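Local coordinates for microcin B17-processing protein McbD (Escherichia coli str. K-12 substr. MG1655, PDB 6GRH), which is the YcaO-family member of the microcin B17 processing machinery, needed to turn the inactive McbA precursor into the active antibiotic peptide, at residues P27-I32 against S42-T47; L175-Q180 against F214-P219; R206-I211 against T228-K233; D284-H289 against S390-F395; Q333-I338 against S359-L364. The protein carries 1 engineered substitution. All blocks are in the same frame, centred on the assembly; numbering follows the deposited sequence. Where two conformers were deposited one is given.

Contact 1. Residues P27-I32 against S42-T47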
# COMPACT_ATOMS: atom_id res chain seq x y z
N PRO E 27 -24.90 18.19 -6.63
CA PRO E 27 -24.43 17.56 -7.86
C PRO E 27 -22.91 17.59 -7.95
O PRO E 27 -22.28 18.42 -7.33
CB PRO E 27 -25.06 18.39 -8.99
CG PRO E 27 -25.70 19.56 -8.36
CD PRO E 27 -25.74 19.38 -6.87
N THR E 28 -22.36 16.63 -8.66
CA THR E 28 -20.96 16.59 -8.96
C THR E 28 -20.73 17.53 -10.14
O THR E 28 -21.54 17.57 -11.06
CB THR E 28 -20.54 15.16 -9.34
OG1 THR E 28 -20.66 14.32 -8.19
CG2 THR E 28 -19.10 15.07 -9.86
N PHE E 29 -19.58 18.22 -10.11
CA PHE E 29 -19.16 19.13 -11.13
C PHE E 29 -17.83 18.64 -11.67
O PHE E 29 -16.91 18.37 -10.88
CB PHE E 29 -18.99 20.51 -10.51
CG PHE E 29 -18.51 21.56 -11.46
CD1 PHE E 29 -19.40 22.24 -12.31
CD2 PHE E 29 -17.15 21.91 -11.52
CE1 PHE E 29 -18.94 23.22 -13.19
CE2 PHE E 29 -16.70 22.90 -12.38
CZ PHE E 29 -17.59 23.56 -13.22
N SER E 30 -17.74 18.50 -12.99
CA SER E 30 -16.50 18.06 -13.65
C SER E 30 -16.14 19.07 -14.71
O SER E 30 -17.02 19.60 -15.38
CB SER E 30 -16.66 16.67 -14.28
OG SER E 30 -16.90 15.68 -13.30
N GLN E 31 -14.85 19.31 -14.89
CA GLN E 31 -14.41 20.36 -15.77
C GLN E 31 -13.13 19.96 -16.51
O GLN E 31 -12.27 19.29 -15.95
CB GLN E 31 -14.19 21.63 -14.95
CG GLN E 31 -13.80 22.85 -15.76
CD GLN E 31 -13.84 24.14 -14.96
OE1 GLN E 31 -14.72 24.95 -15.15
NE2 GLN E 31 -12.88 24.32 -14.08
N ILE E 32 -13.06 20.34 -17.79
CA ILE E 32 -11.86 20.22 -18.58
C ILE E 32 -11.35 21.62 -18.93
O ILE E 32 -12.10 22.44 -19.42
CB ILE E 32 -12.12 19.38 -19.84
CG1 ILE E 32 -12.35 17.93 -19.40
CG2 ILE E 32 -10.95 19.48 -20.83
CD1 ILE E 32 -12.84 17.00 -20.46
N SER E 42 -17.56 22.04 -19.03
CA SER E 42 -18.00 21.41 -17.79
C SER E 42 -19.41 20.83 -17.87
O SER E 42 -20.15 21.11 -18.79
CB SER E 42 -17.95 22.44 -16.68
OG SER E 42 -18.87 23.47 -16.94
N ALA E 43 -19.73 20.01 -16.88
CA ALA E 43 -21.04 19.41 -16.72
C ALA E 43 -21.25 19.14 -15.26
O ALA E 43 -20.29 18.90 -14.50
CB ALA E 43 -21.15 18.13 -17.51
N ALA E 44 -22.51 19.08 -14.89
CA ALA E 44 -22.87 18.78 -13.53
C ALA E 44 -24.04 17.83 -13.52
O ALA E 44 -24.88 17.85 -14.42
CB ALA E 44 -23.19 20.07 -12.78
N GLY E 45 -24.09 17.02 -12.47
CA GLY E 45 -25.19 16.11 -12.22
C GLY E 45 -24.75 14.94 -11.39
O GLY E 45 -23.84 15.06 -10.56
N GLU E 46 -25.37 13.79 -11.63
CA GLU E 46 -24.89 12.53 -11.10
C GLU E 46 -23.42 12.39 -11.51
O GLU E 46 -23.04 12.85 -12.58
CB GLU E 46 -25.73 11.37 -11.63
CG GLU E 46 -25.34 9.99 -11.10
CD GLU E 46 -24.31 9.26 -11.98
OE1 GLU E 46 -24.32 9.48 -13.23
OE2 GLU E 46 -23.49 8.47 -11.43
N THR E 47 -22.62 11.76 -10.65
CA THR E 47 -21.17 11.70 -10.87
C THR E 47 -20.72 11.27 -12.27
O THR E 47 -19.96 11.99 -12.94
CB THR E 47 -20.48 10.81 -9.81
OG1 THR E 47 -20.70 11.37 -8.51
CG2 THR E 47 -19.00 10.73 -10.02
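Thr28 pairs with Gly45 and Ser30 with Ala43 as the hydrogen-bonded pairs of an antiparallel beta hairpin, strands 28-33 and 41-45. Ser30 N bonds to Ala43 O at 3.0 Å, and Thr28 N reaches Gly45 O at 2.9 Å. The side of Phe29, Ser42 and Ala44 is well packed under helix 251-275. With CG anti to the backbone N (chi1 178°), the Phe29 ring swings along the neighbouring strand until CZ lies 3.7 Å from Ser42 CB, while Ala44 CB lies at the ring edge, 4.4 Å from Phe29 CD1. The looser part holds the partly exposed Ala43 and Gln31. Past the strand end is another tight spot, where Thr28 OG1 and Thr47 OG1 meet at 3.0 Å. Each hydroxyl has a further partner, Lys21 for Thr28 and Arg252 of the McbC chain for Thr47, while Glu294 of the McbB chain takes Thr47 N. The hairpin end is thus a polar junction of three proteins, where acidic and basic groups probably balance one another.

Contact 2. Residues L175-Q180 against F214-P219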
# COMPACT_ATOMS: atom_id res chain seq x y z
N LEU E 175 -35.78 31.75 -27.70
CA LEU E 175 -35.87 32.95 -28.54
C LEU E 175 -37.30 33.42 -28.74
O LEU E 175 -37.56 34.62 -28.67
CB LEU E 175 -35.20 32.74 -29.89
CG LEU E 175 -33.68 32.68 -29.83
CD1 LEU E 175 -33.11 31.96 -31.06
CD2 LEU E 175 -33.07 34.06 -29.68
N LEU E 176 -38.23 32.50 -29.00
CA LEU E 176 -39.64 32.88 -29.12
C LEU E 176 -40.17 33.46 -27.80
O LEU E 176 -40.86 34.49 -27.81
CB LEU E 176 -40.50 31.70 -29.57
CG LEU E 176 -41.88 32.19 -30.03
CD1 LEU E 176 -41.74 33.01 -31.31
CD2 LEU E 176 -42.85 31.04 -30.24
N TYR E 177 -39.84 32.82 -26.68
CA TYR E 177 -40.18 33.34 -25.34
C TYR E 177 -39.58 34.72 -25.08
O TYR E 177 -40.27 35.64 -24.63
CB TYR E 177 -39.70 32.39 -24.26
CG TYR E 177 -39.78 32.96 -22.86
CD1 TYR E 177 -41.00 33.15 -22.23
CD2 TYR E 177 -38.64 33.30 -22.17
CE1 TYR E 177 -41.08 33.67 -20.95
CE2 TYR E 177 -38.70 33.82 -20.89
CZ TYR E 177 -39.92 34.00 -20.28
OH TYR E 177 -39.97 34.51 -19.02
N TRP E 178 -38.29 34.85 -25.38
CA TRP E 178 -37.60 36.14 -25.28
C TRP E 178 -38.33 37.23 -26.07
O TRP E 178 -38.66 38.28 -25.51
CB TRP E 178 -36.16 36.00 -25.78
CG TRP E 178 -35.40 37.30 -25.87
CD1 TRP E 178 -34.82 37.84 -26.99
CD2 TRP E 178 -35.11 38.19 -24.80
NE1 TRP E 178 -34.18 39.00 -26.67
CE2 TRP E 178 -34.34 39.25 -25.33
CE3 TRP E 178 -35.42 38.20 -23.43
CZ2 TRP E 178 -33.88 40.31 -24.55
CZ3 TRP E 178 -34.95 39.26 -22.65
CH2 TRP E 178 -34.20 40.30 -23.22
N LEU E 179 -38.62 36.97 -27.34
CA LEU E 179 -39.20 37.98 -28.22
C LEU E 179 -40.65 38.36 -27.90
O LEU E 179 -41.01 39.52 -28.02
CB LEU E 179 -39.08 37.55 -29.68
CG LEU E 179 -37.63 37.48 -30.16
CD1 LEU E 179 -37.51 36.71 -31.47
CD2 LEU E 179 -36.99 38.86 -30.27
N GLN E 180 -41.46 37.38 -27.51
CA GLN E 180 -42.91 37.56 -27.32
C GLN E 180 -43.38 37.62 -25.87
O GLN E 180 -44.48 38.09 -25.60
CB GLN E 180 -43.66 36.46 -28.06
CG GLN E 180 -43.39 36.48 -29.55
CD GLN E 180 -44.34 35.61 -30.34
OE1 GLN E 180 -45.10 36.09 -31.18
NE2 GLN E 180 -44.32 34.31 -30.07
N PHE E 214 -40.99 28.16 -15.73
CA PHE E 214 -41.92 28.26 -16.81
C PHE E 214 -41.69 27.15 -17.85
O PHE E 214 -40.56 26.84 -18.19
CB PHE E 214 -41.75 29.62 -17.50
CG PHE E 214 -42.06 30.80 -16.61
CD1 PHE E 214 -43.27 30.89 -15.94
CD2 PHE E 214 -41.16 31.85 -16.49
CE1 PHE E 214 -43.57 31.99 -15.14
CE2 PHE E 214 -41.45 32.96 -15.69
CZ PHE E 214 -42.66 33.03 -15.02
N ASP E 215 -42.78 26.55 -18.33
CA ASP E 215 -42.75 25.74 -19.55
C ASP E 215 -42.85 26.71 -20.74
O ASP E 215 -43.92 27.30 -20.95
CB ASP E 215 -43.92 24.74 -19.54
CG ASP E 215 -43.88 23.77 -20.72
OD1 ASP E 215 -43.76 24.22 -21.89
OD2 ASP E 215 -44.00 22.55 -20.50
N ILE E 216 -41.76 26.86 -21.50
CA ILE E 216 -41.71 27.75 -22.66
C ILE E 216 -41.66 26.99 -24.00
O ILE E 216 -41.35 27.59 -25.01
CB ILE E 216 -40.52 28.74 -22.60
CG1 ILE E 216 -39.18 28.00 -22.53
CG2 ILE E 216 -40.67 29.68 -21.41
CD1 ILE E 216 -38.01 28.82 -23.04
N THR E 217 -42.00 25.70 -24.00
CA THR E 217 -41.96 24.88 -25.21
C THR E 217 -42.61 25.58 -26.41
O THR E 217 -43.67 26.14 -26.24
CB THR E 217 -42.75 23.59 -24.97
OG1 THR E 217 -42.38 23.06 -23.69
CG2 THR E 217 -42.49 22.57 -26.08
N LEU E 218 -41.99 25.52 -27.59
CA LEU E 218 -42.62 26.04 -28.81
C LEU E 218 -44.08 25.58 -28.85
O LEU E 218 -44.32 24.40 -28.60
CB LEU E 218 -41.95 25.52 -30.08
CG LEU E 218 -40.62 26.14 -30.51
CD1 LEU E 218 -40.21 25.53 -31.83
CD2 LEU E 218 -40.75 27.64 -30.64
N PRO E 219 -45.03 26.50 -29.10
CA PRO E 219 -46.46 26.14 -29.11
C PRO E 219 -46.79 24.96 -30.03
O PRO E 219 -46.33 24.90 -31.17
CB PRO E 219 -47.12 27.42 -29.59
CG PRO E 219 -46.26 28.46 -28.96
CD PRO E 219 -44.85 27.96 -29.09
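Tyr177 and Ile216 form the centre of a helix-on-sheet packing in the YcaO domain, where the last turns of helix 157-180 lie against the end of strand 210-215 and the loop after it. The main bump is the Ile216 CG2 methyl, which sits over one face of the Tyr177 ring, 3.5 Å above its plane and offset toward the rim, a CH-pi contact with 3.9 Å from CG2 to the ring centroid. Ile216 puts CG1 between its backbone N and carbonyl carbon (chi1 60°), which turns CG2 to the ring and brings CD1 beside Tyr177 CB. The phenol extends past Ile216 to the Phe214 ring, the two side chains crossing at about a right angle; the hydroxyl itself bonds to Thr306. One residue back on the helix, Leu176 supplies a second bump in one of its two conformers. There its CD2 fits into the notch formed by Leu218 and Pro219, crossing Leu218 at about a right angle and meeting the proline tip to tip. Behind the contact, Asp215 shapes the loop through an Asx turn, OD1 accepting from Thr217 N. At the centre of the interface, Ile216 CG2 stands 3.6 Å from Tyr177 CD1.

Contact 3. Residues R206-I211 against T228-K233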
# COMPACT_ATOMS: atom_id res chain seq x y z
N ARG E 206 -34.33 28.99 -3.04
CA ARG E 206 -35.47 29.57 -2.29
C ARG E 206 -35.04 30.29 -1.02
O ARG E 206 -35.64 31.29 -0.65
CB ARG E 206 -36.48 28.48 -1.91
CG ARG E 206 -37.35 27.96 -3.05
CD ARG E 206 -38.40 26.97 -2.55
NE ARG E 206 -38.89 26.11 -3.62
CZ ARG E 206 -38.79 24.79 -3.65
NH1 ARG E 206 -38.22 24.13 -2.64
NH2 ARG E 206 -39.27 24.11 -4.69
N SER E 207 -34.00 29.78 -0.35
CA SER E 207 -33.46 30.42 0.86
C SER E 207 -32.60 31.67 0.55
O SER E 207 -32.60 32.62 1.31
CB SER E 207 -32.71 29.42 1.76
OG SER E 207 -31.45 29.04 1.23
N GLU E 208 -31.91 31.67 -0.59
CA GLU E 208 -31.04 32.78 -0.99
C GLU E 208 -31.83 33.91 -1.67
O GLU E 208 -31.46 35.08 -1.57
CB GLU E 208 -29.94 32.27 -1.91
CG GLU E 208 -28.77 33.23 -2.12
CD GLU E 208 -27.67 33.16 -1.06
OE1 GLU E 208 -27.75 32.33 -0.10
OE2 GLU E 208 -26.68 33.93 -1.21
N GLY E 209 -32.90 33.57 -2.39
CA GLY E 209 -33.64 34.53 -3.21
C GLY E 209 -35.00 33.97 -3.60
O GLY E 209 -35.69 33.41 -2.76
N ASP E 210 -35.37 34.12 -4.87
CA ASP E 210 -36.64 33.57 -5.40
C ASP E 210 -36.47 32.96 -6.77
O ASP E 210 -35.53 33.33 -7.52
CB ASP E 210 -37.71 34.65 -5.46
CG ASP E 210 -38.05 35.17 -4.09
OD1 ASP E 210 -38.73 34.43 -3.32
OD2 ASP E 210 -37.59 36.29 -3.77
N ILE E 211 -37.36 32.01 -7.09
CA ILE E 211 -37.35 31.37 -8.40
C ILE E 211 -38.70 31.38 -9.09
O ILE E 211 -39.75 31.40 -8.43
CB ILE E 211 -36.85 29.91 -8.33
CG1 ILE E 211 -37.78 29.07 -7.45
CG2 ILE E 211 -35.42 29.86 -7.81
CD1 ILE E 211 -37.56 27.58 -7.60
N THR E 228 -35.87 27.73 -15.93
CA THR E 228 -35.81 28.07 -14.51
C THR E 228 -35.13 29.43 -14.41
O THR E 228 -34.14 29.68 -15.11
CB THR E 228 -35.02 27.02 -13.69
OG1 THR E 228 -33.93 26.51 -14.48
CG2 THR E 228 -35.91 25.85 -13.27
N LEU E 229 -35.66 30.29 -13.55
CA LEU E 229 -35.17 31.65 -13.37
C LEU E 229 -34.96 31.89 -11.90
O LEU E 229 -35.76 31.46 -11.07
CB LEU E 229 -36.20 32.64 -13.91
CG LEU E 229 -36.42 32.65 -15.42
CD1 LEU E 229 -37.52 33.64 -15.77
CD2 LEU E 229 -35.13 32.98 -16.17
N TYR E 230 -33.87 32.58 -11.58
CA TYR E 230 -33.50 32.91 -10.22
C TYR E 230 -33.11 34.37 -10.16
O TYR E 230 -32.45 34.87 -11.08
CB TYR E 230 -32.29 32.09 -9.76
CG TYR E 230 -31.69 32.57 -8.45
CD1 TYR E 230 -32.28 32.23 -7.24
CD2 TYR E 230 -30.55 33.36 -8.43
CE1 TYR E 230 -31.75 32.66 -6.04
CE2 TYR E 230 -30.01 33.79 -7.23
CZ TYR E 230 -30.63 33.44 -6.04
OH TYR E 230 -30.11 33.84 -4.83
N GLY E 231 -33.49 35.01 -9.07
CA GLY E 231 -33.00 36.34 -8.74
C GLY E 231 -33.03 36.62 -7.25
O GLY E 231 -33.88 36.09 -6.55
N THR E 232 -32.09 37.43 -6.77
CA THR E 232 -32.12 37.90 -5.38
C THR E 232 -31.75 39.38 -5.24
O THR E 232 -30.95 39.92 -6.02
CB THR E 232 -31.21 37.04 -4.49
OG1 THR E 232 -31.46 37.35 -3.11
CG2 THR E 232 -29.73 37.23 -4.81
N LYS E 233 -32.35 40.02 -4.23
CA LYS E 233 -31.96 41.37 -3.82
C LYS E 233 -30.88 41.35 -2.75
O LYS E 233 -30.36 42.39 -2.40
CB LYS E 233 -33.16 42.14 -3.24
CG LYS E 233 -34.33 42.31 -4.19
CD LYS E 233 -35.45 43.14 -3.57
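Asp210 and Gly231 exchange both of their backbone hydrogen bonds, Asp210 N to Gly231 O at 3.0 Å and Gly231 N to Asp210 O at 3.1 Å, while Ile211 and Tyr230 form the adjoining non-hydrogen-bonded pair. A CA-H...O contact continues the ladder, with Ile211 CA 3.1 Å from Leu229 O. Among the side chains one polar bond crosses: Thr232 OG1 donates to Glu208 O over 2.7 Å, arriving 22° out of the carbonyl plane. It ties a carbonyl at the end of helix 196-208 to the residue just past the opposite strand, and Thr232 OG1 is also bonded to Asn234 N. The packing centres on Tyr230. Its CG lies anti to the backbone N (chi1 169°), and the ring runs past Gly209 to the helix end, where OH is 3.1 Å from Glu208 CG. Ile211 CG2 lies at the ring edge, near its plane, 4.0 Å from Tyr230 CD1. Gly209, the first residue beyond the helix, packs its CA 3.6 Å from Thr232 OG1 and 3.7 Å from Gly231 O. The Glu208 carboxylate bonds to Ser237 and to Ser67 of the McbC chain. The whole is a helix-to-strand turn leading into the antiparallel hairpin 210-215/224-231, within the mixed sheet of the YcaO domain.

Contact 4. Residues D284-H289 against S390-F395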
# COMPACT_ATOMS: atom_id res chain seq x y z
N ASP E 284 -15.09 34.92 -24.34
CA ASP E 284 -16.30 34.58 -25.06
C ASP E 284 -17.35 35.70 -24.92
O ASP E 284 -17.72 36.08 -23.80
CB ASP E 284 -16.85 33.26 -24.51
CG ASP E 284 -18.06 32.75 -25.26
OD1 ASP E 284 -19.08 33.45 -25.32
OD2 ASP E 284 -18.03 31.63 -25.78
N SER E 285 -17.84 36.22 -26.04
CA SER E 285 -18.74 37.36 -25.99
C SER E 285 -20.10 37.02 -25.33
O SER E 285 -20.67 37.88 -24.66
CB SER E 285 -18.96 37.95 -27.40
OG SER E 285 -19.52 36.94 -28.21
N TYR E 286 -20.59 35.78 -25.50
CA TYR E 286 -21.84 35.32 -24.83
C TYR E 286 -21.63 35.28 -23.31
O TYR E 286 -22.48 35.71 -22.55
CB TYR E 286 -22.32 33.95 -25.35
CG TYR E 286 -23.00 33.94 -26.70
CD1 TYR E 286 -22.84 34.99 -27.62
CD2 TYR E 286 -23.81 32.85 -27.07
CE1 TYR E 286 -23.47 34.96 -28.86
CE2 TYR E 286 -24.45 32.82 -28.31
CZ TYR E 286 -24.28 33.88 -29.20
OH TYR E 286 -24.91 33.86 -30.43
N GLN E 287 -20.47 34.79 -22.87
CA GLN E 287 -20.16 34.77 -21.44
C GLN E 287 -20.02 36.18 -20.88
O GLN E 287 -20.51 36.45 -19.80
CB GLN E 287 -18.89 33.96 -21.14
CG GLN E 287 -19.03 32.47 -21.40
CD GLN E 287 -17.77 31.69 -21.05
OE1 GLN E 287 -16.72 32.27 -20.74
NE2 GLN E 287 -17.88 30.35 -21.06
N ARG E 288 -19.37 37.08 -21.63
CA ARG E 288 -19.25 38.50 -21.25
C ARG E 288 -20.63 39.14 -21.12
O ARG E 288 -20.93 39.80 -20.14
CB ARG E 288 -18.38 39.28 -22.26
CG ARG E 288 -17.94 40.68 -21.79
CD ARG E 288 -16.98 41.37 -22.76
NE ARG E 288 -15.79 40.55 -23.01
CZ ARG E 288 -15.49 39.89 -24.13
NH1 ARG E 288 -16.22 39.96 -25.26
NH2 ARG E 288 -14.37 39.16 -24.15
N HIS E 289 -21.48 38.92 -22.12
CA HIS E 289 -22.85 39.44 -22.08
C HIS E 289 -23.62 38.86 -20.87
O HIS E 289 -24.27 39.60 -20.13
CB HIS E 289 -23.60 39.14 -23.38
CG HIS E 289 -25.04 39.53 -23.36
ND1 HIS E 289 -25.45 40.85 -23.43
CD2 HIS E 289 -26.17 38.79 -23.23
CE1 HIS E 289 -26.77 40.90 -23.36
NE2 HIS E 289 -27.23 39.67 -23.25
N SER E 390 -33.84 43.71 -30.78
CA SER E 390 -32.48 44.22 -30.91
C SER E 390 -31.55 43.91 -29.71
O SER E 390 -30.44 44.38 -29.69
CB SER E 390 -32.55 45.74 -31.08
OG SER E 390 -33.11 46.35 -29.92
N LYS E 391 -32.00 43.11 -28.74
CA LYS E 391 -31.24 42.85 -27.52
C LYS E 391 -31.00 41.36 -27.37
O LYS E 391 -31.92 40.57 -27.56
CB LYS E 391 -32.02 43.30 -26.29
CG LYS E 391 -31.78 44.71 -25.80
CD LYS E 391 -32.38 44.91 -24.40
CE LYS E 391 -31.60 44.14 -23.33
NZ LYS E 391 -31.99 44.50 -21.93
N MET E 392 -29.80 40.97 -26.99
CA MET E 392 -29.57 39.55 -26.77
C MET E 392 -30.24 39.07 -25.48
O MET E 392 -30.16 39.71 -24.45
CB MET E 392 -28.09 39.22 -26.75
CG MET E 392 -27.90 37.74 -26.58
SD MET E 392 -26.29 37.18 -27.07
CE MET E 392 -26.46 35.47 -26.57
N VAL E 393 -30.92 37.92 -25.58
CA VAL E 393 -31.50 37.21 -24.42
C VAL E 393 -30.45 37.03 -23.29
O VAL E 393 -29.30 36.73 -23.60
CB VAL E 393 -32.09 35.83 -24.87
CG1 VAL E 393 -31.01 34.88 -25.35
CG2 VAL E 393 -32.92 35.19 -23.76
N PRO E 394 -30.84 37.26 -22.01
CA PRO E 394 -29.91 37.13 -20.88
C PRO E 394 -29.70 35.65 -20.44
O PRO E 394 -30.10 35.22 -19.35
CB PRO E 394 -30.56 37.99 -19.79
CG PRO E 394 -32.02 37.87 -20.07
CD PRO E 394 -32.13 37.82 -21.57
N PHE E 395 -29.04 34.91 -21.32
CA PHE E 395 -28.85 33.47 -21.20
C PHE E 395 -27.43 33.20 -21.68
O PHE E 395 -27.01 33.83 -22.65
CB PHE E 395 -29.87 32.75 -22.08
CG PHE E 395 -29.92 31.27 -21.88
CD1 PHE E 395 -29.18 30.43 -22.70
CD2 PHE E 395 -30.70 30.70 -20.88
CE1 PHE E 395 -29.20 29.05 -22.52
CE2 PHE E 395 -30.72 29.33 -20.69
CZ PHE E 395 -29.96 28.50 -21.52
O HOH W 1 -25.18 35.65 -23.13
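Met392 sets its terminal methyl almost exactly over the centre of the Tyr286 ring, with CE 3.5 Å from the centroid and 1° off the ring normal. This Met-aromatic contact, SD also lying over the face, joins the start of helix 285-292 to the C-terminal tail of the YcaO domain. With CG anti to the backbone N (chi1 -178°) and an extended chain beyond it, the methionine can pass beside His289 before reaching the tyrosine. Its CB covers one face of the imidazole, 3.6 Å from NE2, in a CH-pi contact. His289 NE2 donates to Met392 O at 3.2 Å, a bent bond (138° at the hydrogen) that approaches from above the carbonyl plane, while Val393 O lies at the ring edge. One methionine residue thus meets both aromatic side chains of the helix turn, and the far end of Tyr286 is held by Asp147. The helix itself is N-capped by Asp284, whose OD1 accepts from Gln287 N. Beyond Pro394, the centre of an inverse gamma turn, a water bridges helix and tail, donating to Tyr286 O at 2.8 Å and to Phe395 O at 2.6 Å.

Contact 5. Residues Q333-I338 against S359-L364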
# COMPACT_ATOMS: atom_id res chain seq x y z
N GLN E 333 -43.88 19.96 -40.39
CA GLN E 333 -45.07 20.78 -40.70
C GLN E 333 -44.70 22.26 -40.76
O GLN E 333 -45.25 23.00 -41.58
CB GLN E 333 -46.20 20.56 -39.68
CG GLN E 333 -47.01 19.29 -39.91
N ILE E 334 -43.76 22.68 -39.93
CA ILE E 334 -43.25 24.05 -39.97
C ILE E 334 -42.34 24.23 -41.19
O ILE E 334 -42.46 25.21 -41.89
CB ILE E 334 -42.55 24.43 -38.65
CG1 ILE E 334 -43.55 24.38 -37.48
CG2 ILE E 334 -41.89 25.82 -38.76
CD1 ILE E 334 -42.93 24.28 -36.10
N SER E 335 -41.41 23.29 -41.43
CA SER E 335 -40.47 23.40 -42.55
C SER E 335 -39.77 22.09 -42.88
O SER E 335 -39.29 21.42 -41.97
CB SER E 335 -39.37 24.42 -42.22
OG SER E 335 -38.39 24.47 -43.24
N ASP E 336 -39.66 21.77 -44.17
CA ASP E 336 -38.87 20.63 -44.65
C ASP E 336 -37.36 20.90 -44.62
O ASP E 336 -36.58 19.97 -44.78
CB ASP E 336 -39.27 20.23 -46.09
CG ASP E 336 -40.74 19.78 -46.20
OD1 ASP E 336 -41.31 19.36 -45.18
OD2 ASP E 336 -41.34 19.85 -47.31
N ASN E 337 -36.96 22.17 -44.43
CA ASN E 337 -35.58 22.61 -44.54
C ASN E 337 -34.86 22.59 -43.19
O ASN E 337 -34.51 23.64 -42.64
CB ASN E 337 -35.52 24.02 -45.14
CG ASN E 337 -36.01 24.05 -46.57
OD1 ASN E 337 -35.66 23.19 -47.36
ND2 ASN E 337 -36.84 25.05 -46.90
N ILE E 338 -34.68 21.39 -42.65
CA ILE E 338 -33.93 21.17 -41.42
C ILE E 338 -32.88 20.12 -41.76
O ILE E 338 -33.20 19.04 -42.29
CB ILE E 338 -34.80 20.70 -40.25
CG1 ILE E 338 -35.99 21.64 -40.05
CG2 ILE E 338 -33.98 20.64 -38.96
CD1 ILE E 338 -36.87 21.30 -38.86
N SER E 359 -31.49 25.03 -39.39
CA SER E 359 -32.56 25.39 -40.32
C SER E 359 -32.62 26.90 -40.61
O SER E 359 -32.78 27.69 -39.69
CB SER E 359 -33.91 24.93 -39.80
OG SER E 359 -34.93 25.25 -40.74
N PRO E 360 -32.54 27.29 -41.90
CA PRO E 360 -32.77 28.71 -42.25
C PRO E 360 -34.22 29.17 -42.12
O PRO E 360 -34.48 30.36 -42.28
CB PRO E 360 -32.31 28.79 -43.71
CG PRO E 360 -32.60 27.42 -44.25
CD PRO E 360 -32.29 26.47 -43.11
N ASP E 361 -35.16 28.25 -41.87
CA ASP E 361 -36.54 28.59 -41.54
C ASP E 361 -36.83 28.82 -40.05
O ASP E 361 -37.96 29.17 -39.67
CB ASP E 361 -37.47 27.52 -42.11
CG ASP E 361 -37.59 27.62 -43.63
OD1 ASP E 361 -37.55 28.75 -44.16
OD2 ASP E 361 -37.72 26.56 -44.29
N PHE E 362 -35.81 28.63 -39.22
CA PHE E 362 -35.86 28.94 -37.81
C PHE E 362 -34.72 29.93 -37.56
O PHE E 362 -33.97 30.28 -38.50
CB PHE E 362 -35.65 27.66 -36.98
CG PHE E 362 -36.80 26.68 -37.01
CD1 PHE E 362 -37.01 25.85 -38.11
CD2 PHE E 362 -37.65 26.55 -35.93
CE1 PHE E 362 -38.05 24.94 -38.13
CE2 PHE E 362 -38.71 25.64 -35.95
CZ PHE E 362 -38.90 24.83 -37.05
N PHE E 363 -34.55 30.37 -36.32
CA PHE E 363 -33.38 31.20 -35.98
C PHE E 363 -32.06 30.44 -36.21
O PHE E 363 -31.90 29.32 -35.75
CB PHE E 363 -33.46 31.73 -34.56
CG PHE E 363 -34.59 32.69 -34.38
CD1 PHE E 363 -34.46 34.01 -34.80
CD2 PHE E 363 -35.79 32.28 -33.81
CE1 PHE E 363 -35.49 34.90 -34.64
CE2 PHE E 363 -36.82 33.16 -33.64
CZ PHE E 363 -36.69 34.47 -34.06
N LEU E 364 -31.15 31.04 -36.97
CA LEU E 364 -29.84 30.40 -37.25
C LEU E 364 -28.89 30.46 -36.06
O LEU E 364 -27.98 29.65 -35.95
CB LEU E 364 -29.19 30.99 -38.51
CG LEU E 364 -29.74 30.43 -39.83
CD1 LEU E 364 -29.23 31.22 -41.02
CD2 LEU E 364 -29.41 28.96 -40.02
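Asp361 OD2 takes two donors from the opposite segment, the Ser335 hydroxyl and the Asn337 amide. Ser335 OG lies 2.4 Å from Asp361 OD2, so short that the exact length is doubtful; Asn337 ND2 donates to Asp361 OD2 over 3.1 Å at 159°, nearly in its own amide plane and on the syn side of the carboxylate. In return, Ser359 OG donates to Asn337 O at 2.5 Å. Both serine hydroxyls, anti to their backbone N atoms (chi1 near 180°), also accept from the backbone two residues on, as ST turns: Asn337 N on Ser335 OG and Asp361 N on Ser359 OG. Around this polar core the Phe362 ring meets Ile334 CG2 through CZ at 3.6 Å and Ile338 CD1 through CE1 at 3.9 Å, and Phe168 stacks edge-to-face with it. The contact joins the end of helix 327-334 to the type I turn 359-362 after strand 350-358. The Asn337 N-H at OD2 and the weak, long ion pair of OD1 with Lys377 would probably favour an ionised Asp361.

How the contacts relate
Contacts 1, 2 and 4 follow one another along the chain; contact 3 interlocks with contact 2, and contact 5 falls between the two segments of contact 4. Contacts 2 and 3 share strand 210-215 and its mixed sheet, touching where Leu229 meets Phe214 and Tyr177. Helix 157-180 of contact 2 also reaches contact 4, Trp178 NE1 probably bonding Lys391 O, and contact 5, where Phe363 packs on Leu175 and Leu179. The helix thus links sheet, C-terminal tail and the 359-364 loop. Contact 1 stands apart in the four-stranded N-terminal sheet, its centre about 33 Å from that of contact 5, and borders the McbB and McbC chains.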